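Local structure of SJCHGC06286 protein (Schistosoma japonicum, 3QBR) at residues Asp16-Thr21 with Tyr155-Leu160; Gln59-Ser64 with Gly172-Ser177. The protein belongs to the Bcl-2 family of apoptosis regulators and probably binds BH domains of partner proteins. All blocks are in the same frame, centred on the assembly; numbering follows the deposited sequence.

Contact 1. Residues Asp16-Thr21 with Tyr155-Leu160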
loop_
_atom_site.group_PDB
_atom_site.type_symbol
_atom_site.label_atom_id
_atom_site.label_comp_id
_atom_site.label_asym_id
_atom_site.label_seq_id
_atom_site.Cartn_x
_atom_site.Cartn_y
_atom_site.Cartn_z
ATOM N N ASP A 16 18.214 1.697 7.584
ATOM C CA ASP A 16 18.087 1.187 6.228
ATOM C C ASP A 16 16.675 1.416 5.699
ATOM O O ASP A 16 15.701 1.080 6.373
ATOM C CB ASP A 16 18.382 -0.297 6.192
ATOM C CG ASP A 16 17.945 -0.922 4.903
ATOM O OD1 ASP A 16 18.615 -0.681 3.879
ATOM O OD2 ASP A 16 16.928 -1.638 4.907
ATOM N N PHE A 17 16.562 1.959 4.489
ATOM C CA PHE A 17 15.276 2.454 3.998
ATOM C C PHE A 17 14.316 1.313 3.678
ATOM O O PHE A 17 13.149 1.358 4.047
ATOM C CB PHE A 17 15.459 3.402 2.794
ATOM C CG PHE A 17 14.167 3.974 2.253
ATOM C CD1 PHE A 17 13.637 5.149 2.773
ATOM C CD2 PHE A 17 13.499 3.348 1.205
ATOM C CE1 PHE A 17 12.434 5.687 2.268
ATOM C CE2 PHE A 17 12.303 3.870 0.685
ATOM C CZ PHE A 17 11.767 5.036 1.219
ATOM N N ARG A 18 14.807 0.276 3.018
ATOM C CA ARG A 18 13.936 -0.841 2.697
ATOM C C ARG A 18 13.346 -1.473 3.935
ATOM O O ARG A 18 12.235 -1.982 3.896
ATOM C CB ARG A 18 14.659 -1.927 1.916
ATOM C CG ARG A 18 13.701 -3.004 1.435
ATOM C CD ARG A 18 14.393 -4.114 0.668
ATOM N NE ARG A 18 15.595 -4.545 1.370
ATOM C CZ ARG A 18 16.829 -4.232 0.986
ATOM N NH1 ARG A 18 17.012 -3.506 -0.111
ATOM N NH2 ARG A 18 17.875 -4.648 1.695
ATOM N N LEU A 19 14.093 -1.471 5.032
ATOM C CA LEU A 19 13.649 -2.152 6.249
ATOM C C LEU A 19 12.668 -1.271 7.011
ATOM O O LEU A 19 11.667 -1.728 7.565
ATOM C CB LEU A 19 14.851 -2.438 7.127
ATOM C CG LEU A 19 14.521 -3.193 8.409
ATOM C CD1 LEU A 19 13.717 -4.465 8.114
ATOM C CD2 LEU A 19 15.809 -3.512 9.132
ATOM N N GLN A 20 12.990 0.011 7.039
ATOM C CA GLN A 20 12.085 1.013 7.546
ATOM C C GLN A 20 10.744 0.933 6.794
ATOM O O GLN A 20 9.691 0.820 7.421
ATOM C CB GLN A 20 12.735 2.388 7.399
ATOM C CG GLN A 20 12.106 3.511 8.194
ATOM C CD GLN A 20 12.847 4.833 8.003
ATOM O OE1 GLN A 20 14.071 4.894 8.143
ATOM N NE2 GLN A 20 12.105 5.896 7.686
ATOM N N THR A 21 10.763 0.950 5.460
ATOM C CA THR A 21 9.499 1.042 4.728
ATOM C C THR A 21 8.658 -0.213 4.919
ATOM O O THR A 21 7.430 -0.165 5.019
ATOM C CB THR A 21 9.669 1.352 3.214
ATOM O OG1 THR A 21 9.727 0.137 2.481
ATOM C CG2 THR A 21 10.919 2.153 2.948
ATOM N N TYR A 155 10.331 -2.190 -4.256
ATOM C CA TYR A 155 9.972 -1.204 -5.264
ATOM C C TYR A 155 10.189 0.172 -4.701
ATOM O O TYR A 155 10.724 1.056 -5.382
ATOM C CB TYR A 155 8.510 -1.362 -5.710
ATOM C CG TYR A 155 8.134 -0.437 -6.847
ATOM C CD1 TYR A 155 7.632 0.838 -6.603
ATOM C CD2 TYR A 155 8.314 -0.831 -8.175
ATOM C CE1 TYR A 155 7.304 1.700 -7.653
ATOM C CE2 TYR A 155 7.979 0.002 -9.230
ATOM C CZ TYR A 155 7.476 1.274 -8.970
ATOM O OH TYR A 155 7.144 2.101 -10.035
ATOM N N SER A 156 9.774 0.350 -3.453
ATOM C CA SER A 156 10.006 1.612 -2.752
ATOM C C SER A 156 11.479 2.007 -2.694
ATOM O O SER A 156 11.826 3.185 -2.796
ATOM C CB SER A 156 9.467 1.533 -1.323
ATOM O OG SER A 156 8.130 1.996 -1.267
ATOM N N ASP A 157 12.333 1.009 -2.513
ATOM C CA ASP A 157 13.747 1.246 -2.269
ATOM C C ASP A 157 14.423 1.513 -3.604
ATOM O O ASP A 157 15.464 2.156 -3.687
ATOM C CB ASP A 157 14.355 0.019 -1.584
ATOM C CG ASP A 157 15.745 0.276 -1.016
ATOM O OD1 ASP A 157 15.945 1.318 -0.345
ATOM O OD2 ASP A 157 16.634 -0.581 -1.227
ATOM N N GLU A 158 13.790 1.031 -4.660
ATOM C CA GLU A 158 14.320 1.156 -6.000
ATOM C C GLU A 158 13.894 2.434 -6.723
ATOM O O GLU A 158 14.586 2.887 -7.630
ATOM C CB GLU A 158 13.862 -0.037 -6.825
ATOM C CG GLU A 158 14.494 -1.343 -6.423
ATOM C CD GLU A 158 14.257 -2.418 -7.464
ATOM O OE1 GLU A 158 13.920 -2.054 -8.614
ATOM O OE2 GLU A 158 14.399 -3.616 -7.139
ATOM N N LYS A 159 12.762 3.011 -6.324
ATOM C CA LYS A 159 12.134 4.017 -7.150
ATOM C C LYS A 159 11.564 5.227 -6.428
ATOM O O LYS A 159 11.190 6.204 -7.071
ATOM C CB LYS A 159 11.057 3.358 -7.994
ATOM C CG LYS A 159 11.614 2.178 -8.745
ATOM C CD LYS A 159 10.880 1.928 -10.035
ATOM C CE LYS A 159 11.658 0.935 -10.885
ATOM N NZ LYS A 159 10.935 0.575 -12.141
ATOM N N LEU A 160 11.517 5.190 -5.104
ATOM C CA LEU A 160 10.831 6.241 -4.370
ATOM C C LEU A 160 11.764 6.916 -3.406
ATOM O O LEU A 160 11.547 8.061 -3.002
ATOM C CB LEU A 160 9.662 5.634 -3.605
ATOM C CG LEU A 160 8.608 5.078 -4.566
ATOM C CD1 LEU A 160 7.583 4.234 -3.830
ATOM C CD2 LEU A 160 7.947 6.238 -5.365
#

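Contact 2. Residues Gln59-Ser64 with Gly172-Ser177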
loop_
_atom_site.group_PDB
_atom_site.type_symbol
_atom_site.label_atom_id
_atom_site.label_comp_id
_atom_site.label_asym_id
_atom_site.label_seq_id
_atom_site.Cartn_x
_atom_site.Cartn_y
_atom_site.Cartn_z
ATOM N N GLN A 59 4.602 6.701 14.791
ATOM C CA GLN A 59 3.201 6.833 15.175
ATOM C C GLN A 59 2.539 7.981 14.436
ATOM O O GLN A 59 1.434 7.835 13.905
ATOM C CB GLN A 59 3.045 7.000 16.689
ATOM C CG GLN A 59 3.012 5.684 17.445
ATOM C CD GLN A 59 2.526 5.844 18.880
ATOM O OE1 GLN A 59 2.560 6.945 19.444
ATOM N NE2 GLN A 59 2.068 4.743 19.480
ATOM N N GLU A 60 3.213 9.125 14.419
ATOM C CA GLU A 60 2.767 10.270 13.636
ATOM C C GLU A 60 2.539 9.919 12.145
ATOM O O GLU A 60 1.535 10.309 11.548
ATOM C CB GLU A 60 3.758 11.423 13.786
ATOM C CG GLU A 60 3.485 12.260 14.987
ATOM C CD GLU A 60 1.993 12.497 15.164
ATOM O OE1 GLU A 60 1.354 13.026 14.223
ATOM O OE2 GLU A 60 1.453 12.143 16.239
ATOM N N ILE A 61 3.454 9.147 11.574
ATOM C CA ILE A 61 3.369 8.766 10.181
ATOM C C ILE A 61 2.166 7.864 9.904
ATOM O O ILE A 61 1.485 8.039 8.902
ATOM C CB ILE A 61 4.671 8.084 9.713
ATOM C CG1 ILE A 61 5.844 9.072 9.752
ATOM C CG2 ILE A 61 4.483 7.491 8.327
ATOM C CD1 ILE A 61 7.193 8.422 9.367
ATOM N N ILE A 62 1.922 6.898 10.792
ATOM C CA ILE A 62 0.803 5.963 10.670
ATOM C C ILE A 62 -0.528 6.702 10.830
ATOM O O ILE A 62 -1.463 6.433 10.102
ATOM C CB ILE A 62 0.871 4.838 11.741
ATOM C CG1 ILE A 62 1.972 3.826 11.422
ATOM C CG2 ILE A 62 -0.499 4.137 11.902
ATOM C CD1 ILE A 62 1.757 2.982 10.171
ATOM N N HIS A 63 -0.612 7.621 11.790
ATOM C CA HIS A 63 -1.793 8.477 11.934
ATOM C C HIS A 63 -2.125 9.256 10.644
ATOM O O HIS A 63 -3.270 9.247 10.166
ATOM C CB HIS A 63 -1.640 9.450 13.109
ATOM C CG HIS A 63 -1.718 8.797 14.454
ATOM N ND1 HIS A 63 -2.501 7.687 14.708
ATOM C CD2 HIS A 63 -1.121 9.105 15.636
ATOM C CE1 HIS A 63 -2.372 7.333 15.974
ATOM N NE2 HIS A 63 -1.542 8.181 16.559
ATOM N N SER A 64 -1.116 9.922 10.087
ATOM C CA SER A 64 -1.273 10.626 8.831
ATOM C C SER A 64 -1.810 9.684 7.789
ATOM O O SER A 64 -2.747 10.022 7.074
ATOM C CB SER A 64 0.056 11.210 8.350
ATOM O OG SER A 64 0.402 12.339 9.123
ATOM N N GLY A 172 7.677 13.035 5.718
ATOM C CA GLY A 172 7.038 13.975 4.813
ATOM C C GLY A 172 5.531 13.908 4.966
ATOM O O GLY A 172 4.830 14.935 4.989
ATOM N N LEU A 173 5.039 12.682 5.102
ATOM C CA LEU A 173 3.609 12.430 5.220
ATOM C C LEU A 173 2.951 13.266 6.340
ATOM O O LEU A 173 1.821 13.750 6.205
ATOM C CB LEU A 173 3.367 10.924 5.421
ATOM C CG LEU A 173 3.700 10.053 4.210
ATOM C CD1 LEU A 173 3.931 8.620 4.639
ATOM C CD2 LEU A 173 2.606 10.156 3.115
ATOM N N ILE A 174 3.664 13.427 7.445
ATOM C CA ILE A 174 3.103 14.125 8.584
ATOM C C ILE A 174 2.681 15.529 8.150
ATOM O O ILE A 174 1.504 15.893 8.215
ATOM C CB ILE A 174 4.101 14.176 9.740
ATOM C CG1 ILE A 174 4.403 12.749 10.216
ATOM C CG2 ILE A 174 3.549 15.032 10.863
ATOM C CD1 ILE A 174 5.497 12.661 11.245
ATOM N N GLU A 175 3.642 16.301 7.660
ATOM C CA GLU A 175 3.356 17.635 7.156
ATOM C C GLU A 175 2.433 17.616 5.933
ATOM O O GLU A 175 1.499 18.398 5.861
ATOM C CB GLU A 175 4.658 18.349 6.821
ATOM C CG GLU A 175 4.557 19.860 6.805
ATOM C CD GLU A 175 5.933 20.515 6.697
ATOM O OE1 GLU A 175 6.009 21.762 6.609
ATOM O OE2 GLU A 175 6.946 19.775 6.700
ATOM N N PHE A 176 2.689 16.734 4.973
ATOM C CA PHE A 176 1.824 16.652 3.796
ATOM C C PHE A 176 0.357 16.709 4.195
ATOM O O PHE A 176 -0.482 17.270 3.485
ATOM C CB PHE A 176 2.085 15.365 3.015
ATOM C CG PHE A 176 1.172 15.178 1.829
ATOM C CD1 PHE A 176 1.206 16.062 0.758
ATOM C CD2 PHE A 176 0.274 14.117 1.784
ATOM C CE1 PHE A 176 0.354 15.890 -0.342
ATOM C CE2 PHE A 176 -0.574 13.931 0.681
ATOM C CZ PHE A 176 -0.538 14.826 -0.379
ATOM N N SER A 177 0.064 16.139 5.354
ATOM C CA SER A 177 -1.302 15.924 5.798
ATOM C C SER A 177 -1.853 17.009 6.724
ATOM O O SER A 177 -3.024 16.957 7.061
ATOM C CB SER A 177 -1.392 14.575 6.511
ATOM O OG SER A 177 -0.559 14.576 7.657
#

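Contact 1. Residues Asp16-Thr21 with Tyr155-Leu160
Arg-18, at the start of helix 17-31, pairs with the carboxylate of Asp-157 near the end of helix 142-159, and the Phe-17 ring slides past that carboxylate edge on. Arg-18 NH1 makes a salt bridge with Asp-157 OD2 at 3.2 Å. It is a single-point contact: the guanidinium and carboxylate planes stand 86° apart, so the two groups do not pair side by side. The arginine chain is bent at its third torsion, and its CB lies 3.8 Å from Asp-157 CG, so the base of the chain also rests against the carboxylate.

The other oxygen lies by the rim of the phenylalanine. Asp-157 OD1 is 3.5 Å from Phe-17 CD2, at the ring edge and near its plane; ring and carboxylate are almost coplanar. Further round, Phe-17 CE2 comes within 3.6 Å of the backbone O of Ser-156. One turn later along the first helix, Thr-21 OG1 sits 4.1 Å from Ser-156 CB, a loose van der Waals contact.

Asp-157 reaches this place with CG anti to its own backbone N (chi1 -168°). Behind the front row, Asp-16 forms an Asx motif, its OD2 accepting from Leu-19 N at 2.8 Å from above the carboxylate plane, which fastens the first turn of helix 17-31. Arg-18, with Lys-161 as a long and weak ion-pair partner of Asp-157 OD1, probably offsets the negative charges of Asp-157 and nearby Asp-16. The Phe-17 ring meets Trp-170 with the two planes nearly parallel, and its side chain also touches Ile-164 of helix 161-165.

Helix 17-31, the first of the chain, thus lies against helix 142-159 with their short segments at 136°, nearer antiparallel than parallel, in keeping with the all-helical Bcl-2 bundle.

Contact 2. Residues Gln59-Ser64 with Gly172-Ser177
Ile-174 lies across the flank of helix 58-79, touching Glu-60, Ile-61 and Ser-64. Its CB is 4.2 Å from Ser-64 OG. Next comes CG1, 3.9 Å from Glu-60 CB; with CG1 anti to the carbonyl carbon (chi1 -63°), the longer branch is directed at the neighbouring helix. At the tip, CD1 settles between two residues, approaching Glu-60 CB to 3.3 Å and Ile-61 CG1 to 3.9 Å. Only the aliphatic base of the glutamate is used here, since its chain bends at chi2 and carries the carboxylate elsewhere.

Ile-61 also serves Leu-173: its CG2 meets Leu-173 CD1 at 3.9 Å, and the isoleucine crosses both partners at about a right angle. Its two branches are thus divided, CG1 against Ile-174 and CG2 against Leu-173. The short helix axes behind these aliphatic contacts pass 8.3 Å apart at 49°. Leu-24 of helix 17-31 and Trp-170 touch Ile-61 as well, extending the apolar cluster.

One turn on, the contact becomes polar. Ser-64 OG and Ser-177 OG lie 2.8 Å apart in a hydrogen bond. Leu-173 O and Ile-174 O are both within reach of Ser-177 OG, and Glu-60 O weakly within reach of Ser-64 OG, more acceptors than the two hydroxyl protons can serve.

Beyond the contact, Phe-176 packs on Leu-68, further along helix 58-79, and meets Trp-119, while its ring also meets an aromatic side chain on the chain of another protein.

The chemistry is therefore mixed: crossed aliphatic branches pack between the helices at one end, and a buried pair of hydroxyls links the two segments a turn further on, each with backbone carbonyl oxygens of its own segment nearby, so that a polar link is accommodated in an otherwise apolar interface.

Overall arrangement
Both contacts belong to one helical bundle but use different helices. Contact 1 sets helix 17-31 against helix 142-159 and is only partly buried, with an exposed arginine forming its charged outer edge. Contact 2, between helices 58-79 and 172-176, is a buried one, dominated by aliphatic chains and neutral hydroxyls, though an exposed glutamate borders it. The centres of contact 1 and contact 2 lie about 17 Å apart. The nearest atoms of contact 1 and contact 2 are about 6 Å apart, so the two do not touch. Trp-170 bridges them, meeting Phe-17 and Thr-21 of contact 1 and Ile-61 of contact 2. Along the sequence their segments alternate, interlacing early and late parts of the chain.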